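Local coordinates for uncharacterized protein (Trypanosoma cruzi, PDB 6NEY) that probably recognises acetylated lysines on histones or other proteins through this bromodomain, one part of a longer protein, at residues L22-P25 with Q26-G29. Numbering follows the deposited sequence.
Sequences LDRP and QDEG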
loop_
_atom_site.group_PDB
_atom_site.type_symbol
_atom_site.label_atom_id
_atom_site.label_comp_id
_atom_site.label_asym_id
_atom_site.label_seq_id
_atom_site.Cartn_x
_atom_site.Cartn_y
_atom_site.Cartn_z
ATOM N N LEU A 22 -2.794 -4.491 5.719
ATOM C CA LEU A 22 -3.179 -4.711 4.299
ATOM C C LEU A 22 -2.671 -6.069 3.807
ATOM O O LEU A 22 -3.113 -6.496 2.729
ATOM C CB LEU A 22 -2.671 -3.577 3.411
ATOM C CG LEU A 22 -3.049 -2.170 3.866
ATOM C CD1 LEU A 22 -2.586 -1.127 2.877
ATOM C CD2 LEU A 22 -4.548 -2.032 4.119
ATOM N N ASP A 23 -1.796 -6.745 4.559
ATOM C CA ASP A 23 -1.279 -8.081 4.168
ATOM C C ASP A 23 -2.257 -9.136 4.705
ATOM O O ASP A 23 -2.151 -9.511 5.884
ATOM C CB ASP A 23 0.157 -8.269 4.651
ATOM C CG ASP A 23 0.842 -9.543 4.183
ATOM O OD1 ASP A 23 0.428 -10.122 3.158
ATOM O OD2 ASP A 23 1.810 -9.940 4.854
ATOM N N ARG A 24 -3.202 -9.557 3.870
ATOM C CA ARG A 24 -4.263 -10.525 4.228
ATOM C C ARG A 24 -3.841 -11.920 3.779
ATOM O O ARG A 24 -3.436 -12.143 2.629
ATOM C CB ARG A 24 -5.581 -10.170 3.535
ATOM C CG ARG A 24 -6.054 -8.749 3.802
ATOM C CD ARG A 24 -7.469 -8.582 3.296
ATOM N NE ARG A 24 -7.560 -8.717 1.837
ATOM C CZ ARG A 24 -8.685 -8.636 1.143
ATOM N NH1 ARG A 24 -8.666 -8.807 -0.170
ATOM N NH2 ARG A 24 -9.827 -8.406 1.769
ATOM N N PRO A 25 -3.967 -12.918 4.675
ATOM C CA PRO A 25 -3.725 -14.314 4.306
ATOM C C PRO A 25 -4.484 -14.754 3.041
ATOM O O PRO A 25 -3.924 -15.490 2.257
ATOM C CB PRO A 25 -4.261 -15.097 5.519
ATOM C CG PRO A 25 -4.203 -14.135 6.668
ATOM C CD PRO A 25 -4.364 -12.758 6.082
ATOM N N GLN A 26 -5.719 -14.279 2.855
ATOM C CA GLN A 26 -6.580 -14.665 1.701
ATOM C C GLN A 26 -5.939 -14.220 0.378
ATOM O O GLN A 26 -6.291 -14.787 -0.683
ATOM C CB GLN A 26 -7.998 -14.104 1.864
ATOM C CG GLN A 26 -8.066 -12.595 1.799
ATOM C CD GLN A 26 -9.489 -12.125 1.703
ATOM O OE1 GLN A 26 -10.076 -12.117 0.615
ATOM N NE2 GLN A 26 -10.021 -11.733 2.845
ATOM N N ASP A 27 -5.023 -13.244 0.416
ATOM C CA ASP A 27 -4.390 -12.664 -0.802
ATOM C C ASP A 27 -3.105 -13.425 -1.168
ATOM O O ASP A 27 -2.450 -13.029 -2.173
ATOM C CB ASP A 27 -4.158 -11.164 -0.620
ATOM C CG ASP A 27 -5.417 -10.330 -0.456
ATOM O OD1 ASP A 27 -6.515 -10.797 -0.875
ATOM O OD2 ASP A 27 -5.299 -9.234 0.127
ATOM N N GLU A 28 -2.771 -14.493 -0.411
ATOM C CA GLU A 28 -1.747 -15.520 -0.762
ATOM C C GLU A 28 -0.426 -14.844 -1.147
ATOM O O GLU A 28 0.266 -15.333 -2.079
ATOM C CB GLU A 28 -2.220 -16.536 -1.810
ATOM C CG GLU A 28 -2.592 -15.976 -3.163
ATOM C CD GLU A 28 -3.007 -17.050 -4.161
ATOM O OE1 GLU A 28 -4.144 -17.526 -4.060
ATOM O OE2 GLU A 28 -2.175 -17.424 -5.034
ATOM N N GLY A 29 -0.064 -13.802 -0.405
ATOM C CA GLY A 29 1.260 -13.172 -0.447
ATOM C C GLY A 29 1.469 -12.361 -1.716
ATOM O O GLY A 29 2.600 -11.974 -1.966
HETATM O O HOH W 1 -2.783 -8.603 1.050
HETATM O O HOH W 2 -0.959 -12.159 1.714
#
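Gln26 lays its amide over one face of the Arg24 guanidinium: the two planes are only 11° apart and Gln26 CD lies over the centre of the guanidinium, 3.6 Å from Arg24 CZ, so the groups stack. A chi1 of 66° sets Gln26 CG between the backbone N and the carbonyl carbon, from where the extended chain reaches back over the arginine. Asp27 takes the edge of the same guanidinium. Arg24 NE meets Asp27 OD2 at 2.9 Å, in the guanidinium plane and nearly straight (170°), forming a salt bridge; a weak second bond of 3.0 Å joins Arg24 NH1 to Asp27 OD1. Face and edge are thus both engaged, which should limit rotation of the group. Water 1 donates hydrogen bonds to Asp27 OD2 and Leu22 O and accepts one from Arg24 N. In the backbone, Asp27 N donates a hydrogen bond to Arg24 O (2.9 Å) and Glu28 N one to Pro25 O (3.1 Å), successive i to i+3 bonds that mark a short 3-10 turn. Gly29 N donates to water 2 (2.8 Å), which in turn donates to Arg24 O and Asp23 OD1. This turn opens the long connection from helix 12-21 to helix 56-64, the ZA loop of the bromodomain fold; Asp27 and Glu28 pack on helix 97-124, where Phe108 makes a cation-pi contact with Arg24, while Leu22 and Asp23 touch Leu56 of helix 56-64.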